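Local coordinates for protein guanine nucleotide exchange factor SRM1 (Saccharomyces cerevisiae, PDB 3OF7) that promotes the exchange of GDP for GTP on the GTPases Gsp1 and Gsp2, controls RNA metabolism and nuclear transport, and binds chromatin, at residues E84-W89 / G147-Q152; R138-P143 / K193-V198; A162-S165 / V169-W172. All coordinates share one frame; numbering follows the deposited sequence.

Interaction 1 (E84-W89 / G147-Q152); sequences EESNVW and GHKVVQ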
# COMPACT_ATOMS: atom_id res chain seq x y z
N GLU A 84 -17.00 -10.53 -4.78
CA GLU A 84 -18.06 -10.01 -5.64
C GLU A 84 -19.32 -9.55 -4.90
O GLU A 84 -19.99 -8.62 -5.36
CB GLU A 84 -18.43 -11.04 -6.71
CG GLU A 84 -17.41 -11.11 -7.84
CD GLU A 84 -17.73 -12.22 -8.83
OE1 GLU A 84 -18.81 -12.84 -8.72
OE2 GLU A 84 -16.88 -12.45 -9.71
N GLU A 85 -19.62 -10.19 -3.77
CA GLU A 85 -20.81 -9.77 -3.02
C GLU A 85 -20.46 -8.78 -1.91
O GLU A 85 -21.26 -8.50 -1.01
CB GLU A 85 -21.61 -10.97 -2.53
CG GLU A 85 -22.27 -11.74 -3.68
CD GLU A 85 -22.81 -10.81 -4.77
OE1 GLU A 85 -22.43 -11.00 -5.95
OE2 GLU A 85 -23.60 -9.90 -4.46
N SER A 86 -19.27 -8.19 -2.04
CA SER A 86 -18.78 -7.16 -1.12
C SER A 86 -18.58 -7.64 0.33
O SER A 86 -18.65 -6.84 1.27
CB SER A 86 -19.66 -5.90 -1.20
OG SER A 86 -19.04 -4.81 -0.54
N ASN A 87 -18.34 -8.93 0.52
CA ASN A 87 -17.88 -9.42 1.83
C ASN A 87 -16.40 -9.08 1.99
O ASN A 87 -15.64 -9.12 1.02
CB ASN A 87 -18.04 -10.93 1.97
CG ASN A 87 -19.50 -11.36 2.07
OD1 ASN A 87 -20.22 -10.99 3.00
ND2 ASN A 87 -19.92 -12.16 1.10
N VAL A 88 -16.02 -8.74 3.22
CA VAL A 88 -14.63 -8.45 3.56
C VAL A 88 -13.97 -9.66 4.21
O VAL A 88 -14.45 -10.17 5.24
CB VAL A 88 -14.51 -7.20 4.47
CG1 VAL A 88 -13.05 -6.88 4.78
CG2 VAL A 88 -15.19 -5.99 3.82
N TRP A 89 -12.88 -10.12 3.60
CA TRP A 89 -12.07 -11.21 4.12
C TRP A 89 -10.84 -10.60 4.78
O TRP A 89 -10.36 -9.54 4.36
CB TRP A 89 -11.60 -12.11 2.99
CG TRP A 89 -12.67 -12.82 2.21
CD1 TRP A 89 -13.66 -12.26 1.44
CD2 TRP A 89 -12.84 -14.24 2.10
NE1 TRP A 89 -14.44 -13.24 0.86
CE2 TRP A 89 -13.95 -14.47 1.25
CE3 TRP A 89 -12.16 -15.34 2.64
CZ2 TRP A 89 -14.40 -15.76 0.94
CZ3 TRP A 89 -12.60 -16.62 2.32
CH2 TRP A 89 -13.71 -16.82 1.48
N GLY A 147 -27.93 -2.37 0.75
CA GLY A 147 -27.58 -2.42 -0.67
C GLY A 147 -26.36 -1.60 -1.05
O GLY A 147 -26.04 -1.47 -2.24
N HIS A 148 -25.67 -1.03 -0.07
CA HIS A 148 -24.41 -0.34 -0.37
C HIS A 148 -23.29 -1.36 -0.46
O HIS A 148 -23.43 -2.48 0.02
CB HIS A 148 -24.10 0.73 0.67
CG HIS A 148 -25.21 1.72 0.85
ND1 HIS A 148 -25.62 2.57 -0.15
CD2 HIS A 148 -26.03 1.96 1.90
CE1 HIS A 148 -26.63 3.30 0.28
NE2 HIS A 148 -26.90 2.95 1.52
N LYS A 149 -22.18 -0.96 -1.07
CA LYS A 149 -21.04 -1.85 -1.27
C LYS A 149 -19.72 -1.18 -0.90
O LYS A 149 -19.62 0.04 -0.90
CB LYS A 149 -20.99 -2.33 -2.73
CG LYS A 149 -21.99 -3.46 -3.00
CD LYS A 149 -22.01 -3.87 -4.46
CE LYS A 149 -23.08 -4.95 -4.69
NZ LYS A 149 -24.42 -4.52 -4.20
N VAL A 150 -18.72 -1.99 -0.60
CA VAL A 150 -17.37 -1.48 -0.37
C VAL A 150 -16.74 -1.12 -1.72
O VAL A 150 -16.80 -1.90 -2.67
CB VAL A 150 -16.48 -2.53 0.33
CG1 VAL A 150 -15.04 -2.01 0.49
CG2 VAL A 150 -17.08 -2.93 1.69
N VAL A 151 -16.13 0.06 -1.79
CA VAL A 151 -15.41 0.47 -3.01
C VAL A 151 -13.90 0.50 -2.81
O VAL A 151 -13.15 0.48 -3.79
CB VAL A 151 -15.91 1.83 -3.57
CG1 VAL A 151 -17.41 1.77 -3.89
CG2 VAL A 151 -15.60 2.98 -2.61
N GLN A 152 -13.45 0.55 -1.56
CA GLN A 152 -12.02 0.47 -1.27
C GLN A 152 -11.74 -0.06 0.13
O GLN A 152 -12.44 0.30 1.08
CB GLN A 152 -11.33 1.84 -1.45
CG GLN A 152 -9.79 1.73 -1.46
CD GLN A 152 -9.06 3.06 -1.38
OE1 GLN A 152 -9.65 4.13 -1.55
NE2 GLN A 152 -7.75 2.99 -1.11
O HOH W 1 -23.66 -6.72 -1.81
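At the junction of two neighbouring blades of the RCC1-type beta-propeller, S86, in the turn between strands 78-83 and 88-92, docks on K149 and V150, where the chain enters strand 150-155 of the next blade. The central bond is made by the backbone N of V150, which donates to S86 OG over 2.8 Å and at a nearly straight 173°. S86 turns its hydroxyl away from its own backbone N (chi1 -168°), and this swings OG across to the N-H of V150. Serine suits the place: S86 is itself buried and small enough to sit against the V150 backbone, yet it offers an acceptor that satisfies the main-chain N-H of V150, the first residue of its strand. The hydroxyl also rests 3.5 Å from V150 CG2.

On the more open side, the lysine chain runs past the serine, with K149 CG 3.8 Å from S86 CB. At its far end, K149 NZ makes a weak 3.3 Å bond to a water that donates to E85 O. Deeper in, the branched side chains of V88 and V150 cross at about a right angle, their CG2 methyls 4.2 Å apart; V150 points at the other blade, while V88 meets it with one methyl.

V88 and V150 both also touch L82 of strand 78-83, while S86 packs on L144 of helix 142-145. A Schellman motif at G147 ends that helix, with backbone angles that call for glycine, and the chain then enters strand 150-155, which pairs with strand 159-164.

Interaction 2 (R138-P143 / K193-V198); sequences RESFPP and KTPWKV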
# COMPACT_ATOMS: atom_id res chain seq x y z
N ARG A 138 -21.15 -10.58 7.80
CA ARG A 138 -21.80 -9.56 7.00
C ARG A 138 -22.56 -8.54 7.85
O ARG A 138 -22.65 -7.36 7.49
CB ARG A 138 -22.74 -10.23 6.00
CG ARG A 138 -22.97 -9.42 4.78
CD ARG A 138 -23.63 -10.24 3.69
NE ARG A 138 -24.06 -9.34 2.62
CZ ARG A 138 -23.30 -8.99 1.59
NH1 ARG A 138 -22.06 -9.47 1.48
NH2 ARG A 138 -23.78 -8.16 0.68
N GLU A 139 -23.08 -8.99 8.99
CA GLU A 139 -23.84 -8.15 9.90
C GLU A 139 -22.98 -7.05 10.51
O GLU A 139 -23.49 -6.02 10.92
CB GLU A 139 -24.48 -8.98 11.02
CG GLU A 139 -25.11 -10.29 10.57
CD GLU A 139 -24.14 -11.46 10.61
OE1 GLU A 139 -23.71 -11.85 11.72
OE2 GLU A 139 -23.81 -11.99 9.52
N SER A 140 -21.66 -7.28 10.54
CA SER A 140 -20.70 -6.28 11.03
C SER A 140 -20.67 -5.02 10.18
O SER A 140 -20.16 -3.99 10.62
CB SER A 140 -19.30 -6.88 11.13
OG SER A 140 -19.27 -7.95 12.05
N PHE A 141 -21.22 -5.10 8.97
CA PHE A 141 -21.30 -3.95 8.08
C PHE A 141 -22.75 -3.64 7.71
O PHE A 141 -23.23 -4.10 6.67
CB PHE A 141 -20.49 -4.17 6.79
CG PHE A 141 -19.03 -4.44 7.01
CD1 PHE A 141 -18.15 -3.41 7.32
CD2 PHE A 141 -18.53 -5.73 6.86
CE1 PHE A 141 -16.79 -3.66 7.50
CE2 PHE A 141 -17.17 -6.00 7.05
CZ PHE A 141 -16.30 -4.96 7.37
N PRO A 142 -23.45 -2.85 8.55
CA PRO A 142 -24.84 -2.46 8.23
C PRO A 142 -25.10 -1.87 6.83
O PRO A 142 -26.19 -2.09 6.29
CB PRO A 142 -25.18 -1.45 9.33
CG PRO A 142 -24.39 -1.92 10.50
CD PRO A 142 -23.07 -2.39 9.90
N PRO A 143 -24.15 -1.11 6.24
CA PRO A 143 -24.49 -0.64 4.90
C PRO A 143 -24.78 -1.74 3.87
O PRO A 143 -25.51 -1.48 2.91
CB PRO A 143 -23.25 0.17 4.48
CG PRO A 143 -22.74 0.71 5.78
CD PRO A 143 -22.95 -0.42 6.76
N LYS A 193 -12.27 -4.06 18.08
CA LYS A 193 -12.17 -5.45 17.61
C LYS A 193 -13.11 -5.81 16.45
O LYS A 193 -12.89 -6.79 15.74
CB LYS A 193 -12.36 -6.43 18.77
CG LYS A 193 -11.22 -6.41 19.80
CD LYS A 193 -11.50 -7.32 20.98
CE LYS A 193 -10.29 -7.38 21.91
NZ LYS A 193 -10.61 -8.02 23.22
N THR A 194 -14.17 -5.02 16.27
CA THR A 194 -15.13 -5.24 15.18
C THR A 194 -15.30 -3.96 14.38
O THR A 194 -15.06 -2.87 14.90
CB THR A 194 -16.50 -5.73 15.72
OG1 THR A 194 -16.96 -4.84 16.74
CG2 THR A 194 -16.38 -7.15 16.29
N PRO A 195 -15.67 -4.07 13.08
CA PRO A 195 -15.92 -2.88 12.27
C PRO A 195 -16.85 -1.88 12.97
O PRO A 195 -17.84 -2.27 13.58
CB PRO A 195 -16.57 -3.46 11.02
CG PRO A 195 -15.94 -4.80 10.87
CD PRO A 195 -15.71 -5.31 12.27
N TRP A 196 -16.51 -0.60 12.86
CA TRP A 196 -17.15 0.48 13.62
C TRP A 196 -17.29 1.69 12.72
O TRP A 196 -16.33 2.09 12.05
CB TRP A 196 -16.28 0.80 14.84
CG TRP A 196 -16.72 1.95 15.72
CD1 TRP A 196 -17.67 1.91 16.72
CD2 TRP A 196 -16.19 3.28 15.73
NE1 TRP A 196 -17.78 3.14 17.32
CE2 TRP A 196 -16.88 4.00 16.74
CE3 TRP A 196 -15.21 3.94 14.98
CZ2 TRP A 196 -16.61 5.34 17.02
CZ3 TRP A 196 -14.94 5.28 15.25
CH2 TRP A 196 -15.64 5.96 16.27
N LYS A 197 -18.49 2.28 12.71
CA LYS A 197 -18.76 3.44 11.88
C LYS A 197 -18.03 4.66 12.42
O LYS A 197 -18.20 5.02 13.60
CB LYS A 197 -20.27 3.72 11.79
CG LYS A 197 -20.63 4.78 10.76
CD LYS A 197 -22.13 5.09 10.77
CE LYS A 197 -22.43 6.26 9.83
NZ LYS A 197 -23.82 6.79 10.01
N VAL A 198 -17.21 5.28 11.58
CA VAL A 198 -16.47 6.47 11.98
C VAL A 198 -17.43 7.65 11.86
O VAL A 198 -18.04 7.83 10.80
CB VAL A 198 -15.22 6.68 11.09
CG1 VAL A 198 -14.45 7.93 11.52
CG2 VAL A 198 -14.31 5.46 11.15
O HOH W 2 -19.75 -3.94 13.37
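P195 meets both S140 and the ring of F141, and the side chains of F141 and P195 cross at about a right angle. The phenyl ring offers its outer corner to the pyrrolidine: F141 CZ lies 3.5 Å from P195 CG, and F141 CE1 lies equally close, 3.5 Å, to P195 CB. The approach to the ring is oblique. Although the CB of F141 does not point at strand 195-197, its CG is set beside the backbone N (chi1 -58°), and from there the long flat ring reaches P195 with its far end. S140 does aim its CB at the strand, and that carbon lies 4.0 Å from P195 CG, so the proline ring is touched by two consecutive residues.

Strand 195-197 belongs to one propeller blade, pairing there with strand 169-177, whereas residues 138-143 form part of the connection that leads into this blade from the one before. A short 3-10 turn opens the connection, closed by the bond from F141 N to R138 O. Replacing F141 with an alanine removes the ring, and P195 CB and CG would probably lose their closest apolar partner across this contact, opening a gap beside the strand.

Proline suits this position, just after the corner at T194, presenting a rigid hydrocarbon surface and needing no partner for an N-H. On the polar side, a water donates to S140 O at 2.8 Å; its approach to P195 O is doubtfully short.

Interaction 3 (A162-S165 / V169-W172); sequences ALFS and VYAW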
# COMPACT_ATOMS: atom_id res chain seq x y z
N ALA A 162 -12.78 0.30 5.66
CA ALA A 162 -13.57 0.02 4.47
C ALA A 162 -14.36 1.26 4.10
O ALA A 162 -15.08 1.82 4.94
CB ALA A 162 -14.52 -1.17 4.70
N LEU A 163 -14.21 1.69 2.85
CA LEU A 163 -14.94 2.82 2.31
C LEU A 163 -16.14 2.33 1.50
O LEU A 163 -15.98 1.51 0.59
CB LEU A 163 -14.03 3.66 1.42
CG LEU A 163 -14.67 4.81 0.64
CD1 LEU A 163 -15.27 5.86 1.59
CD2 LEU A 163 -13.67 5.44 -0.32
N PHE A 164 -17.33 2.83 1.83
CA PHE A 164 -18.56 2.36 1.19
C PHE A 164 -19.03 3.30 0.09
O PHE A 164 -18.66 4.47 0.06
CB PHE A 164 -19.66 2.11 2.23
CG PHE A 164 -19.49 0.84 3.00
CD1 PHE A 164 -18.66 0.79 4.13
CD2 PHE A 164 -20.15 -0.32 2.61
CE1 PHE A 164 -18.51 -0.38 4.85
CE2 PHE A 164 -20.00 -1.51 3.33
CZ PHE A 164 -19.18 -1.54 4.45
N SER A 165 -19.85 2.78 -0.81
CA SER A 165 -20.33 3.53 -1.96
C SER A 165 -21.22 4.71 -1.57
O SER A 165 -21.47 5.60 -2.39
CB SER A 165 -21.09 2.61 -2.91
OG SER A 165 -22.09 1.90 -2.20
N VAL A 169 -17.50 5.35 6.23
CA VAL A 169 -16.23 4.70 6.54
C VAL A 169 -16.38 3.81 7.77
O VAL A 169 -16.80 4.29 8.83
CB VAL A 169 -15.10 5.75 6.76
CG1 VAL A 169 -13.82 5.10 7.26
CG2 VAL A 169 -14.83 6.52 5.48
N TYR A 170 -16.05 2.53 7.64
CA TYR A 170 -15.97 1.63 8.78
C TYR A 170 -14.50 1.35 9.08
O TYR A 170 -13.70 1.15 8.17
CB TYR A 170 -16.75 0.33 8.55
CG TYR A 170 -18.22 0.47 8.90
CD1 TYR A 170 -19.05 1.32 8.16
CD2 TYR A 170 -18.78 -0.22 9.98
CE1 TYR A 170 -20.39 1.48 8.48
CE2 TYR A 170 -20.12 -0.07 10.31
CZ TYR A 170 -20.92 0.79 9.56
OH TYR A 170 -22.25 0.94 9.88
N ALA A 171 -14.16 1.36 10.36
CA ALA A 171 -12.77 1.20 10.79
C ALA A 171 -12.69 0.28 12.00
O ALA A 171 -13.67 0.15 12.75
CB ALA A 171 -12.15 2.55 11.09
N TRP A 172 -11.54 -0.38 12.16
CA TRP A 172 -11.27 -1.26 13.30
C TRP A 172 -9.77 -1.47 13.51
O TRP A 172 -8.95 -1.11 12.65
CB TRP A 172 -12.03 -2.60 13.19
CG TRP A 172 -11.76 -3.46 11.96
CD1 TRP A 172 -10.98 -4.59 11.91
CD2 TRP A 172 -12.28 -3.28 10.63
NE1 TRP A 172 -10.98 -5.12 10.64
CE2 TRP A 172 -11.76 -4.34 9.83
CE3 TRP A 172 -13.12 -2.33 10.03
CZ2 TRP A 172 -12.07 -4.47 8.47
CZ3 TRP A 172 -13.42 -2.46 8.67
CH2 TRP A 172 -12.89 -3.52 7.91
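The backbone N of A162 donates to Y170 O over 2.8 Å, at 166° and in the plane of the carbonyl. The return bond, from Y170 N to A162 O at 3.0 Å, also lies in the carbonyl plane, so A162 and Y170 form a hydrogen-bonded antiparallel pair. A162 O takes a second, softer contact from the CA-H of V169, whose CA is 3.5 Å away. L163 and V169 follow as a non-hydrogen-bonded pair, and their side chains meet on the other face of the sheet, L163 CD1 reaching to 4.0 Å from V169 CG2. Branched aliphatic residues fit here because the face is buried, and V151 of the adjoining strand also touches L163.

The face bearing A162 and Y170 is largely aromatic. F164 leans along the sheet towards the tyrosine, placing CE1 3.8 Å from Y170 CD1. The two ring planes are inclined at 69° and meet obliquely. P143 of helix 142-145 touches both rings, and L144 adds to the cover over F164.

W172 takes the crowded rotamer in which CG sits between its backbone N and carbonyl carbon (chi1 59°). That turn folds the indole back along the strand, bringing CH2 to 4.3 Å from A162 CB. A methyl is all that A162 presents to this broad ring. W172 NE1 makes a weak bond to A98 O, and the indole also touches I136.

Together the segments form part of the antiparallel hairpin of strands 159-164 and 169-177, which holds the middle of a four-stranded propeller blade between strands 150-155 and 195-197, a repeating pattern of the seven-bladed RCC1 fold.

How the interactions relate
Interaction 3 lies within one blade, and the other two contacts flank it. V151 N bonds to L163 O (2.8 Å), tying interaction 1 to one strand of the hairpin at a classic beta bulge, where V151 and Q152 both face L163; W196 O accepts from A171 N (2.9 Å), tying interaction 2 to the other. R138 bridges interactions 1 and 2: NH1 reaches both E85 O and N87 OD1, each at 2.8 Å, fastening the inter-blade connection to the preceding blade's turn. There V88 CG2 also packs 3.8 Å from F141 CE2, and between interactions 1 and 3, V150 CG2 lies 3.6 Å from F164 CE2. The centres of interactions 2 and 3 lie about 8 Å apart, of 1 and 3 about 10 Å, and of 1 and 2 about 12 Å.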